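Local coordinates for 11S globulin subunit beta (Cucurbita maxima, PDB 2EVX), which serves as a seed storage protein, a nutrient reservoir of the 11S globulin family built around two cupin domains, at residues Val63-His68 with His344-Ala349; Pro84-Val89 with Leu322-Gly327; Gly352-Gln357 with Lys387-Arg392. One frame throughout, in Å; residues are numbered along the deposited sequence.

Contact 1: residues Val63-His68 with His344-Ala349; sequences VNMIRH and HSVMYA
Val63, Met65 and Arg67 face Val346 and Tyr348 across the seam between the two cupin domains of this 11S globulin, so the contact packs one beta-sheet on another. Strands 63-68 and 345-349 run nearly alike in direction, 15° apart with axes 9.7 Å from each other, a spacing filled by side chains. The packed part is apolar. Val63 and Val346 overlap flank to flank, pointing oppositely, with CG1 of Val63 lying 3.9 Å from CG2 of Val346. CG of Met65 comes 4.2 Å from the other branch of the same valine, CG1 of Val346. Bends at chi2 and chi3 then carry the methionine chain across the gap, and its CE ends 4.1 Å from CB of Tyr348. Phe160, Ile158 and Val376 add further apolar cover here. The looser, more solvent-accessible side begins at Arg67, which is partly exposed and meets the opposite sheet through a single polar group. Its chain leaves with CG trans to the main-chain N and bends at chi3, which carries the guanidinium across to the buried phenol. Glu49 forms a salt bridge with NE of Arg67, at a different edge of the group, which would limit its turning. Were Arg67 a leucine, the Tyr348 hydroxyl would probably lose its donor and Glu49 its charged mate. The guanidinium and ring planes stand 77° apart, and NH2 of Arg67 donates in its own plane, at the ring's edge, to OH of Tyr348 at 2.8 Å, through a bond bent to 138° at the hydrogen.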
ATOM      1  N   VAL A  63     -11.188   8.053  -7.606  1.00 36.80           N
ATOM      2  CA  VAL A  63     -10.932   9.344  -8.234  1.00 41.61           C
ATOM      3  C   VAL A  63     -12.080  10.351  -8.081  1.00 43.46           C
ATOM      4  O   VAL A  63     -13.236   9.976  -7.849  1.00 39.89           O
ATOM      5  CB  VAL A  63     -10.622   9.163  -9.753  1.00 35.73           C
ATOM      6  CG1 VAL A  63      -9.568   8.080  -9.945  1.00 31.44           C
ATOM      7  CG2 VAL A  63     -11.874   8.803 -10.501  1.00 25.86           C
ATOM      8  N   ASN A  64     -11.735  11.630  -8.205  1.00 41.62           N
ATOM      9  CA  ASN A  64     -12.693  12.725  -8.122  1.00 31.76           C
ATOM     10  C   ASN A  64     -12.339  13.721  -9.200  1.00 31.78           C
ATOM     11  O   ASN A  64     -11.170  13.925  -9.500  1.00 32.98           O
ATOM     12  CB  ASN A  64     -12.596  13.448  -6.795  1.00 40.72           C
ATOM     13  CG  ASN A  64     -12.879  12.561  -5.628  1.00 47.84           C
ATOM     14  OD1 ASN A  64     -12.100  11.650  -5.320  1.00 50.12           O
ATOM     15  ND2 ASN A  64     -14.000  12.817  -4.954  1.00 50.01           N
ATOM     16  N   MET A  65     -13.347  14.354  -9.778  1.00 36.59           N
ATOM     17  CA  MET A  65     -13.104  15.354 -10.804  1.00 28.85           C
ATOM     18  C   MET A  65     -13.794  16.648 -10.427  1.00 34.75           C
ATOM     19  O   MET A  65     -14.928  16.656  -9.951  1.00 35.60           O
ATOM     20  CB  MET A  65     -13.607  14.874 -12.166  1.00 31.77           C
ATOM     21  CG  MET A  65     -12.678  13.874 -12.863  1.00 47.55           C
ATOM     22  SD  MET A  65     -11.071  14.586 -13.312  1.00 48.59           S
ATOM     23  CE  MET A  65     -11.544  15.680 -14.570  1.00 42.06           C
ATOM     24  N   ILE A  66     -13.087  17.750 -10.621  1.00 35.30           N
ATOM     25  CA  ILE A  66     -13.630  19.055 -10.318  1.00 24.64           C
ATOM     26  C   ILE A  66     -13.189  20.012 -11.395  1.00 28.40           C
ATOM     27  O   ILE A  66     -12.099  19.890 -11.945  1.00 27.73           O
ATOM     28  CB  ILE A  66     -13.137  19.554  -8.974  1.00 23.85           C
ATOM     29  CG1 ILE A  66     -13.691  18.651  -7.877  1.00 28.48           C
ATOM     30  CG2 ILE A  66     -13.568  20.993  -8.763  1.00 27.04           C
ATOM     31  CD1 ILE A  66     -12.882  18.665  -6.620  1.00 27.13           C
ATOM     32  N   ARG A  67     -14.077  20.939 -11.723  1.00 33.02           N
ATOM     33  CA  ARG A  67     -13.796  21.934 -12.724  1.00 20.63           C
ATOM     34  C   ARG A  67     -14.151  23.274 -12.144  1.00 29.47           C
ATOM     35  O   ARG A  67     -15.292  23.523 -11.745  1.00 26.93           O
ATOM     36  CB  ARG A  67     -14.604  21.700 -13.989  1.00 25.65           C
ATOM     37  CG  ARG A  67     -14.341  22.762 -15.045  1.00 26.17           C
ATOM     38  CD  ARG A  67     -14.907  22.363 -16.369  1.00 24.39           C
ATOM     39  NE  ARG A  67     -16.329  22.068 -16.269  1.00 29.55           N
ATOM     40  CZ  ARG A  67     -16.988  21.337 -17.160  1.00 41.06           C
ATOM     41  NH1 ARG A  67     -18.287  21.109 -17.007  1.00 40.41           N
ATOM     42  NH2 ARG A  67     -16.337  20.820 -18.200  1.00 36.20           N
ATOM     43  N   HIS A  68     -13.141  24.127 -12.079  1.00 31.35           N
ATOM     44  CA  HIS A  68     -13.302  25.459 -11.564  1.00 22.46           C
ATOM     45  C   HIS A  68     -13.299  26.413 -12.741  1.00 33.56           C
ATOM     46  O   HIS A  68     -12.526  26.255 -13.687  1.00 34.92           O
ATOM     47  CB  HIS A  68     -12.152  25.791 -10.632  1.00 31.06           C
ATOM     48  CG  HIS A  68     -12.266  25.165  -9.280  1.00 34.75           C
ATOM     49  ND1 HIS A  68     -11.185  24.640  -8.609  1.00 32.49           N
ATOM     50  CD2 HIS A  68     -13.320  25.048  -8.441  1.00 39.34           C
ATOM     51  CE1 HIS A  68     -11.565  24.230  -7.413  1.00 35.08           C
ATOM     52  NE2 HIS A  68     -12.857  24.467  -7.286  1.00 29.99           N
ATOM     53  N   HIS A 344      -5.108   3.375 -14.055  1.00 24.00           N
ATOM     54  CA  HIS A 344      -6.378   3.723 -14.650  1.00 25.04           C
ATOM     55  C   HIS A 344      -6.087   4.957 -15.518  1.00 30.85           C
ATOM     56  O   HIS A 344      -4.978   5.501 -15.497  1.00 31.81           O
ATOM     57  CB  HIS A 344      -7.389   4.080 -13.560  1.00 23.27           C
ATOM     58  CG  HIS A 344      -7.585   3.005 -12.535  1.00 34.50           C
ATOM     59  ND1 HIS A 344      -8.073   1.754 -12.848  1.00 30.42           N
ATOM     60  CD2 HIS A 344      -7.369   2.999 -11.197  1.00 28.15           C
ATOM     61  CE1 HIS A 344      -8.151   1.025 -11.750  1.00 27.77           C
ATOM     62  NE2 HIS A 344      -7.731   1.757 -10.733  1.00 34.18           N
ATOM     63  N   SER A 345      -7.069   5.389 -16.295  1.00 26.71           N
ATOM     64  CA  SER A 345      -6.900   6.571 -17.122  1.00 25.19           C
ATOM     65  C   SER A 345      -8.184   7.355 -17.096  1.00 27.10           C
ATOM     66  O   SER A 345      -9.152   7.011 -17.775  1.00 31.99           O
ATOM     67  CB  SER A 345      -6.558   6.204 -18.561  1.00 32.51           C
ATOM     68  OG  SER A 345      -5.251   5.675 -18.645  1.00 55.79           O
ATOM     69  N   VAL A 346      -8.186   8.409 -16.295  1.00 27.22           N
ATOM     70  CA  VAL A 346      -9.349   9.263 -16.168  1.00 28.61           C
ATOM     71  C   VAL A 346      -9.261  10.352 -17.244  1.00 33.28           C
ATOM     72  O   VAL A 346      -8.651  11.402 -17.045  1.00 27.83           O
ATOM     73  CB  VAL A 346      -9.395   9.874 -14.760  1.00 24.97           C
ATOM     74  CG1 VAL A 346     -10.730  10.525 -14.511  1.00 24.63           C
ATOM     75  CG2 VAL A 346      -9.132   8.787 -13.732  1.00 23.85           C
ATOM     76  N   MET A 347      -9.875  10.069 -18.394  1.00 34.24           N
ATOM     77  CA  MET A 347      -9.892  10.974 -19.546  1.00 31.53           C
ATOM     78  C   MET A 347     -10.945  12.085 -19.494  1.00 26.58           C
ATOM     79  O   MET A 347     -12.117  11.832 -19.289  1.00 34.88           O
ATOM     80  CB  MET A 347     -10.095  10.164 -20.831  1.00 20.00           C
ATOM     81  CG  MET A 347     -10.323  11.024 -22.057  1.00 34.84           C
ATOM     82  SD  MET A 347     -10.679  10.084 -23.552  1.00 41.58           S
ATOM     83  CE  MET A 347      -9.157  10.128 -24.348  1.00 45.33           C
ATOM     84  N   TYR A 348     -10.509  13.323 -19.677  1.00 37.83           N
ATOM     85  CA  TYR A 348     -11.416  14.468 -19.690  1.00 37.08           C
ATOM     86  C   TYR A 348     -11.267  15.117 -21.058  1.00 37.72           C
ATOM     87  O   TYR A 348     -10.165  15.506 -21.443  1.00 35.93           O
ATOM     88  CB  TYR A 348     -11.050  15.491 -18.615  1.00 23.53           C
ATOM     89  CG  TYR A 348     -11.796  16.788 -18.786  1.00 32.30           C
ATOM     90  CD1 TYR A 348     -13.097  16.937 -18.313  1.00 35.79           C
ATOM     91  CD2 TYR A 348     -11.221  17.856 -19.471  1.00 33.94           C
ATOM     92  CE1 TYR A 348     -13.809  18.124 -18.522  1.00 38.44           C
ATOM     93  CE2 TYR A 348     -11.921  19.044 -19.685  1.00 34.14           C
ATOM     94  CZ  TYR A 348     -13.212  19.173 -19.209  1.00 35.33           C
ATOM     95  OH  TYR A 348     -13.900  20.348 -19.413  1.00 33.04           O
ATOM     96  N   ALA A 349     -12.368  15.227 -21.793  1.00 34.95           N
ATOM     97  CA  ALA A 349     -12.316  15.830 -23.120  1.00 36.67           C
ATOM     98  C   ALA A 349     -12.342  17.356 -23.022  1.00 36.85           C
ATOM     99  O   ALA A 349     -13.270  17.941 -22.463  1.00 38.12           O
ATOM    100  CB  ALA A 349     -13.479  15.328 -23.977  1.00 36.56           C
TER

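Contact 2: residues Pro84-Val89 with Leu322-Gly327; sequences PKLIFV and LSAERG
Strands 85-89 and 323-327 run 20° from parallel with axes 8.9 Å apart, and the CA atoms of Leu86 and Leu322 approach to 7.6 Å, a distance that fits face-to-face packing of two sheets and is too wide for backbone pairing. The first strand belongs to the N-terminal cupin sheet and the second to the C-terminal one. Leu86 and Leu322 interleave from the two sheets. CD2 of Leu86 rests 3.9 Å from CB of Leu322 and also reaches the main chain, 3.6 Å from O of Ser323. The same methyl then lies 4.2 Å from CB of Ala324, whose small side chain is consistent with this close approach. On the other flank, CD1 of Leu322 meets CB of Pro84 at 3.8 Å. Toward the far end the side chains of Phe88 and Arg326 meet nearly perpendicular. Chi1 of Phe88 (-177°) sets the ring trans to its own N and extends it across the gap, where CZ touches CG of Arg326 at 4.2 Å and lies over one face of the guanidinium. The charged end finds its partner elsewhere, NH2 of Arg326 bonding to Thr350, just as the hydroxyl of Ser323 bonds to Asn402, both within the C-terminal domain. The strands therefore adhere mainly through apolar packing, consistent with an interface held largely by shape and exclusion of water.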
ATOM      1  N   PRO A  84      -3.741  13.821  -3.017  1.00 32.26           N
ATOM      2  CA  PRO A  84      -2.913  14.522  -4.006  1.00 28.23           C
ATOM      3  C   PRO A  84      -3.812  15.018  -5.136  1.00 28.90           C
ATOM      4  O   PRO A  84      -4.838  14.403  -5.434  1.00 26.90           O
ATOM      5  CB  PRO A  84      -1.973  13.433  -4.510  1.00 28.69           C
ATOM      6  CG  PRO A  84      -1.951  12.444  -3.411  1.00 36.96           C
ATOM      7  CD  PRO A  84      -3.359  12.405  -2.925  1.00 24.51           C
ATOM      8  N   LYS A  85      -3.425  16.115  -5.766  1.00 23.30           N
ATOM      9  CA  LYS A  85      -4.200  16.644  -6.873  1.00 25.74           C
ATOM     10  C   LYS A  85      -3.324  17.027  -8.053  1.00 25.74           C
ATOM     11  O   LYS A  85      -2.166  17.392  -7.903  1.00 34.08           O
ATOM     12  CB  LYS A  85      -4.995  17.877  -6.444  1.00 27.17           C
ATOM     13  CG  LYS A  85      -6.215  17.595  -5.580  1.00 31.64           C
ATOM     14  CD  LYS A  85      -6.823  18.907  -5.115  1.00 29.82           C
ATOM     15  CE  LYS A  85      -8.087  18.701  -4.312  1.00 33.14           C
ATOM     16  NZ  LYS A  85      -8.621  20.018  -3.875  1.00 32.07           N
ATOM     17  N   LEU A  86      -3.893  16.920  -9.238  1.00 24.52           N
ATOM     18  CA  LEU A  86      -3.218  17.305 -10.453  1.00 22.58           C
ATOM     19  C   LEU A  86      -4.247  18.280 -11.016  1.00 30.12           C
ATOM     20  O   LEU A  86      -5.445  18.019 -10.949  1.00 27.32           O
ATOM     21  CB  LEU A  86      -3.041  16.090 -11.363  1.00 23.46           C
ATOM     22  CG  LEU A  86      -1.623  15.749 -11.841  1.00 23.08           C
ATOM     23  CD1 LEU A  86      -0.656  15.669 -10.665  1.00 20.63           C
ATOM     24  CD2 LEU A  86      -1.656  14.431 -12.591  1.00 20.83           C
ATOM     25  N   ILE A  87      -3.799  19.419 -11.533  1.00 32.04           N
ATOM     26  CA  ILE A  87      -4.737  20.397 -12.064  1.00 26.89           C
ATOM     27  C   ILE A  87      -4.370  20.818 -13.468  1.00 33.67           C
ATOM     28  O   ILE A  87      -3.256  21.273 -13.717  1.00 40.76           O
ATOM     29  CB  ILE A  87      -4.789  21.640 -11.173  1.00 24.09           C
ATOM     30  CG1 ILE A  87      -5.351  21.263  -9.803  1.00 22.99           C
ATOM     31  CG2 ILE A  87      -5.622  22.716 -11.826  1.00 24.63           C
ATOM     32  CD1 ILE A  87      -5.344  22.394  -8.822  1.00 21.52           C
ATOM     33  N   PHE A  88      -5.309  20.669 -14.392  1.00 36.08           N
ATOM     34  CA  PHE A  88      -5.042  21.048 -15.762  1.00 31.71           C
ATOM     35  C   PHE A  88      -5.684  22.373 -16.127  1.00 36.25           C
ATOM     36  O   PHE A  88      -6.899  22.542 -16.011  1.00 37.13           O
ATOM     37  CB  PHE A  88      -5.539  19.979 -16.723  1.00 31.84           C
ATOM     38  CG  PHE A  88      -5.228  20.278 -18.148  1.00 23.76           C
ATOM     39  CD1 PHE A  88      -3.918  20.208 -18.612  1.00 32.31           C
ATOM     40  CD2 PHE A  88      -6.230  20.668 -19.023  1.00 29.86           C
ATOM     41  CE1 PHE A  88      -3.604  20.529 -19.946  1.00 31.81           C
ATOM     42  CE2 PHE A  88      -5.933  20.991 -20.354  1.00 32.90           C
ATOM     43  CZ  PHE A  88      -4.612  20.922 -20.816  1.00 30.90           C
ATOM     44  N   VAL A  89      -4.849  23.309 -16.573  1.00 38.21           N
ATOM     45  CA  VAL A  89      -5.309  24.627 -16.988  1.00 37.18           C
ATOM     46  C   VAL A  89      -5.821  24.501 -18.415  1.00 34.57           C
ATOM     47  O   VAL A  89      -5.033  24.403 -19.358  1.00 33.63           O
ATOM     48  CB  VAL A  89      -4.154  25.659 -16.953  1.00 44.04           C
ATOM     49  CG1 VAL A  89      -4.639  27.008 -17.461  1.00 27.22           C
ATOM     50  CG2 VAL A  89      -3.605  25.786 -15.535  1.00 34.68           C
ATOM     51  N   LEU A 322       1.143  10.190  -9.435  1.00 31.78           N
ATOM     52  CA  LEU A 322       0.143  10.526 -10.437  1.00 33.83           C
ATOM     53  C   LEU A 322       0.916  10.999 -11.652  1.00 31.70           C
ATOM     54  O   LEU A 322       2.098  11.313 -11.553  1.00 38.94           O
ATOM     55  CB  LEU A 322      -0.753  11.662  -9.944  1.00 29.96           C
ATOM     56  CG  LEU A 322      -1.474  11.429  -8.622  1.00 32.05           C
ATOM     57  CD1 LEU A 322      -2.214  12.692  -8.232  1.00 26.29           C
ATOM     58  CD2 LEU A 322      -2.428  10.253  -8.759  1.00 32.47           C
ATOM     59  N   SER A 323       0.251  11.050 -12.798  1.00 33.16           N
ATOM     60  CA  SER A 323       0.882  11.511 -14.022  1.00 26.84           C
ATOM     61  C   SER A 323      -0.249  11.772 -14.984  1.00 30.18           C
ATOM     62  O   SER A 323      -1.396  11.467 -14.671  1.00 33.69           O
ATOM     63  CB  SER A 323       1.817  10.445 -14.581  1.00 23.09           C
ATOM     64  OG  SER A 323       1.111   9.260 -14.876  1.00 39.70           O
ATOM     65  N   ALA A 324       0.059  12.331 -16.148  1.00 28.81           N
ATOM     66  CA  ALA A 324      -0.978  12.617 -17.120  1.00 22.62           C
ATOM     67  C   ALA A 324      -0.485  12.597 -18.559  1.00 29.95           C
ATOM     68  O   ALA A 324       0.721  12.565 -18.820  1.00 32.95           O
ATOM     69  CB  ALA A 324      -1.607  13.957 -16.810  1.00 23.35           C
ATOM     70  N   GLU A 325      -1.442  12.598 -19.484  1.00 29.04           N
ATOM     71  CA  GLU A 325      -1.169  12.609 -20.914  1.00 30.09           C
ATOM     72  C   GLU A 325      -2.154  13.574 -21.572  1.00 37.08           C
ATOM     73  O   GLU A 325      -3.367  13.465 -21.366  1.00 36.46           O
ATOM     74  CB  GLU A 325      -1.364  11.221 -21.528  1.00 23.66           C
ATOM     75  CG  GLU A 325      -0.345  10.172 -21.131  1.00 31.13           C
ATOM     76  CD  GLU A 325      -0.616   8.837 -21.804  1.00 33.71           C
ATOM     77  OE1 GLU A 325       0.154   7.871 -21.599  1.00 46.21           O
ATOM     78  OE2 GLU A 325      -1.612   8.749 -22.544  1.00 39.14           O
ATOM     79  N   ARG A 326      -1.634  14.525 -22.345  1.00 38.01           N
ATOM     80  CA  ARG A 326      -2.484  15.481 -23.052  1.00 40.61           C
ATOM     81  C   ARG A 326      -2.457  15.017 -24.502  1.00 35.94           C
ATOM     82  O   ARG A 326      -1.389  14.944 -25.113  1.00 35.87           O
ATOM     83  CB  ARG A 326      -1.931  16.906 -22.923  1.00 38.49           C
ATOM     84  CG  ARG A 326      -2.911  18.014 -23.293  1.00 31.70           C
ATOM     85  CD  ARG A 326      -3.147  18.122 -24.799  1.00 38.72           C
ATOM     86  NE  ARG A 326      -3.958  19.294 -25.138  1.00 43.37           N
ATOM     87  CZ  ARG A 326      -5.268  19.399 -24.907  1.00 45.50           C
ATOM     88  NH1 ARG A 326      -5.924  20.507 -25.238  1.00 38.85           N
ATOM     89  NH2 ARG A 326      -5.933  18.389 -24.364  1.00 45.78           N
ATOM     90  N   GLY A 327      -3.629  14.687 -25.038  1.00 34.48           N
ATOM     91  CA  GLY A 327      -3.703  14.192 -26.400  1.00 27.14           C
ATOM     92  C   GLY A 327      -4.494  15.031 -27.374  1.00 34.42           C
ATOM     93  O   GLY A 327      -5.435  15.731 -26.995  1.00 36.04           O
TER

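Contact 3: residues Gly352-Gln357 with Lys387-Arg392; sequences GNARVQ and KRASDR
Lys387, whose CG packs 3.6 Å from CG1 and 3.6 Å from CG2 of Val356 as the two chains run side by side, carries its side chain to within about 3 Å, at the nearest atoms, of a bound magnesium ion, an unusual neighbour for a lysine. It is an assigned magnesium-binding residue together with Arg447, and its ammonium also makes a cation-pi contact with Trp396. Lys387 with Val356 and Ala354 with Ala389 are non-hydrogen-bonded pairs of an antiparallel ladder in the C-terminal cupin domain. Between them Arg355 and Arg388 form the hydrogen-bonded pair, N of Arg355 reaching O of Arg388 at 2.8 Å and N of Arg388 returning to O of Arg355 at 3.0 Å. Where the chain turns a corner, polar side chains take over. OG of Ser390 donates to OD1 of Asn353 at 2.7 Å, approaching from above the amide plane, 58° out of it. The serine sits at chi1 65°, with OG lodged between N and C of its own main chain, and from there it also accepts from N of Arg392 at 3.2 Å, an ST turn. The main-chain N of Ser390 bonds to O of Asn353 at 3.0 Å. Ser390 thus ties Asn353 to the turn that follows the serine, while the packing on Val356 would limit the freedom of the lysine stem, consistent with its end lying near the metal.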
ATOM      1  N   GLY A 352     -13.897  19.162 -28.886  1.00 23.29           N
ATOM      2  CA  GLY A 352     -14.425  18.241 -29.870  1.00 19.92           C
ATOM      3  C   GLY A 352     -15.135  17.043 -29.272  1.00 34.21           C
ATOM      4  O   GLY A 352     -15.737  17.131 -28.194  1.00 33.04           O
ATOM      5  N   ASN A 353     -15.076  15.918 -29.979  1.00 28.54           N
ATOM      6  CA  ASN A 353     -15.715  14.698 -29.507  1.00 36.70           C
ATOM      7  C   ASN A 353     -15.184  13.510 -30.288  1.00 36.07           C
ATOM      8  O   ASN A 353     -14.526  13.678 -31.312  1.00 35.22           O
ATOM      9  CB  ASN A 353     -17.241  14.778 -29.655  1.00 42.77           C
ATOM     10  CG  ASN A 353     -17.704  14.551 -31.082  1.00 49.80           C
ATOM     11  OD1 ASN A 353     -17.689  15.465 -31.915  1.00 52.57           O
ATOM     12  ND2 ASN A 353     -18.104  13.319 -31.376  1.00 50.91           N
ATOM     13  N   ALA A 354     -15.467  12.308 -29.795  1.00 34.92           N
ATOM     14  CA  ALA A 354     -14.994  11.093 -30.444  1.00 35.15           C
ATOM     15  C   ALA A 354     -15.802   9.853 -30.045  1.00 39.96           C
ATOM     16  O   ALA A 354     -16.506   9.844 -29.025  1.00 38.96           O
ATOM     17  CB  ALA A 354     -13.532  10.876 -30.100  1.00 28.51           C
ATOM     18  N   ARG A 355     -15.701   8.807 -30.857  1.00 32.11           N
ATOM     19  CA  ARG A 355     -16.388   7.574 -30.548  1.00 33.08           C
ATOM     20  C   ARG A 355     -15.315   6.740 -29.874  1.00 36.12           C
ATOM     21  O   ARG A 355     -14.221   6.559 -30.415  1.00 37.43           O
ATOM     22  CB  ARG A 355     -16.911   6.892 -31.822  1.00 37.19           C
ATOM     23  CG  ARG A 355     -17.899   5.744 -31.535  1.00 60.38           C
ATOM     24  CD  ARG A 355     -18.519   5.155 -32.808  1.00 62.64           C
ATOM     25  NE  ARG A 355     -19.171   3.866 -32.554  1.00 67.51           N
ATOM     26  CZ  ARG A 355     -19.469   2.974 -33.500  1.00 70.28           C
ATOM     27  NH1 ARG A 355     -19.181   3.227 -34.772  1.00 69.79           N
ATOM     28  NH2 ARG A 355     -20.027   1.812 -33.173  1.00 59.04           N
ATOM     29  N   VAL A 356     -15.623   6.259 -28.675  1.00 36.41           N
ATOM     30  CA  VAL A 356     -14.685   5.466 -27.891  1.00 32.91           C
ATOM     31  C   VAL A 356     -15.258   4.102 -27.517  1.00 37.32           C
ATOM     32  O   VAL A 356     -16.410   4.009 -27.104  1.00 44.24           O
ATOM     33  CB  VAL A 356     -14.321   6.205 -26.587  1.00 29.79           C
ATOM     34  CG1 VAL A 356     -13.267   5.432 -25.825  1.00 37.17           C
ATOM     35  CG2 VAL A 356     -13.842   7.615 -26.904  1.00 31.11           C
ATOM     36  N   GLN A 357     -14.456   3.048 -27.660  1.00 31.10           N
ATOM     37  CA  GLN A 357     -14.894   1.707 -27.302  1.00 34.66           C
ATOM     38  C   GLN A 357     -13.949   1.043 -26.306  1.00 34.68           C
ATOM     39  O   GLN A 357     -12.752   0.940 -26.549  1.00 38.14           O
ATOM     40  CB  GLN A 357     -14.992   0.802 -28.529  1.00 38.28           C
ATOM     41  CG  GLN A 357     -16.123   1.112 -29.480  1.00 48.62           C
ATOM     42  CD  GLN A 357     -16.562  -0.120 -30.263  1.00 50.48           C
ATOM     43  OE1 GLN A 357     -15.755  -0.782 -30.915  1.00 50.33           O
ATOM     44  NE2 GLN A 357     -17.852  -0.435 -30.192  1.00 58.80           N
ATOM     45  N   LYS A 387      -9.980   4.735 -29.855  1.00 35.30           N
ATOM     46  CA  LYS A 387     -10.592   6.046 -29.981  1.00 39.16           C
ATOM     47  C   LYS A 387     -10.540   6.588 -31.393  1.00 40.76           C
ATOM     48  O   LYS A 387      -9.559   6.405 -32.116  1.00 38.34           O
ATOM     49  CB  LYS A 387      -9.936   7.033 -29.011  1.00 44.28           C
ATOM     50  CG  LYS A 387     -10.403   6.853 -27.572  1.00 52.98           C
ATOM     51  CD  LYS A 387      -9.693   7.784 -26.585  1.00 56.45           C
ATOM     52  CE  LYS A 387      -8.316   7.262 -26.183  1.00 41.74           C
ATOM     53  NZ  LYS A 387      -7.769   8.001 -25.012  1.00 30.00           N
ATOM     54  N   ARG A 388     -11.620   7.250 -31.780  1.00 34.12           N
ATOM     55  CA  ARG A 388     -11.721   7.838 -33.099  1.00 36.58           C
ATOM     56  C   ARG A 388     -12.433   9.173 -33.014  1.00 44.14           C
ATOM     57  O   ARG A 388     -13.599   9.245 -32.628  1.00 41.40           O
ATOM     58  CB  ARG A 388     -12.473   6.903 -34.035  1.00 40.98           C
ATOM     59  CG  ARG A 388     -13.425   7.609 -34.972  1.00 52.47           C
ATOM     60  CD  ARG A 388     -13.533   6.837 -36.246  1.00 62.85           C
ATOM     61  NE  ARG A 388     -12.285   6.927 -36.992  1.00 68.06           N
ATOM     62  CZ  ARG A 388     -11.929   6.076 -37.946  1.00 77.31           C
ATOM     63  NH1 ARG A 388     -12.731   5.065 -38.258  1.00 77.56           N
ATOM     64  NH2 ARG A 388     -10.782   6.248 -38.597  1.00 77.29           N
ATOM     65  N   ALA A 389     -11.721  10.231 -33.383  1.00 49.32           N
ATOM     66  CA  ALA A 389     -12.273  11.576 -33.341  1.00 52.92           C
ATOM     67  C   ALA A 389     -13.351  11.807 -34.398  1.00 50.41           C
ATOM     68  O   ALA A 389     -13.370  11.162 -35.448  1.00 44.87           O
ATOM     69  CB  ALA A 389     -11.154  12.593 -33.512  1.00 57.47           C
ATOM     70  N   SER A 390     -14.256  12.731 -34.095  1.00 50.21           N
ATOM     71  CA  SER A 390     -15.329  13.093 -35.008  1.00 53.26           C
ATOM     72  C   SER A 390     -14.684  13.922 -36.114  1.00 58.16           C
ATOM     73  O   SER A 390     -13.454  13.984 -36.206  1.00 59.16           O
ATOM     74  CB  SER A 390     -16.384  13.931 -34.276  1.00 46.96           C
ATOM     75  OG  SER A 390     -15.860  15.183 -33.856  1.00 39.20           O
ATOM     76  N   ASP A 391     -15.502  14.554 -36.953  1.00 62.49           N
ATOM     77  CA  ASP A 391     -14.973  15.392 -38.027  1.00 62.63           C
ATOM     78  C   ASP A 391     -14.335  16.625 -37.408  1.00 55.21           C
ATOM     79  O   ASP A 391     -13.431  17.223 -37.981  1.00 57.91           O
ATOM     80  CB  ASP A 391     -16.086  15.844 -38.972  1.00 66.26           C
ATOM     81  CG  ASP A 391     -16.883  14.694 -39.522  1.00 76.51           C
ATOM     82  OD1 ASP A 391     -16.264  13.642 -39.804  1.00 82.23           O
ATOM     83  OD2 ASP A 391     -18.120  14.847 -39.679  1.00 78.34           O
ATOM     84  N   ARG A 392     -14.817  16.990 -36.227  1.00 50.99           N
ATOM     85  CA  ARG A 392     -14.330  18.158 -35.511  1.00 54.68           C
ATOM     86  C   ARG A 392     -13.028  17.901 -34.754  1.00 55.10           C
ATOM     87  O   ARG A 392     -12.451  18.817 -34.175  1.00 55.79           O
ATOM     88  CB  ARG A 392     -15.402  18.623 -34.526  1.00 59.35           C
ATOM     89  CG  ARG A 392     -16.703  19.079 -35.179  1.00 73.23           C
ATOM     90  CD  ARG A 392     -17.892  18.853 -34.248  1.00 78.72           C
ATOM     91  NE  ARG A 392     -17.624  19.323 -32.891  1.00 89.81           N
ATOM     92  CZ  ARG A 392     -17.349  20.587 -32.572  1.00 96.97           C
ATOM     93  NH1 ARG A 392     -17.118  20.918 -31.304  1.00 96.37           N
ATOM     94  NH2 ARG A 392     -17.308  21.524 -33.518  1.00 98.41           N
TER

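How the contacts relate
Contacts 1 and 2 lie near the centre of the chain, about 9 Å apart between centres, and join the same two sheets, one from each cupin domain; contact 2 is nested within the loop that contact 1 closes. Contact 3 is mostly buried too but lies farther out, about 18 Å from contact 1 and about 21 Å from contact 2 by centres, wholly inside the C-terminal domain; its strand 353-359 follows strand 345-350 of contact 1. The chemistry follows the place. The interdomain pair relies on apolar side chains, with one polar link in contact 1, whereas contact 3 is knit by main-chain bonds and a serine-asparagine bond, adjoins bound magnesium and reaches the surface at Arg392.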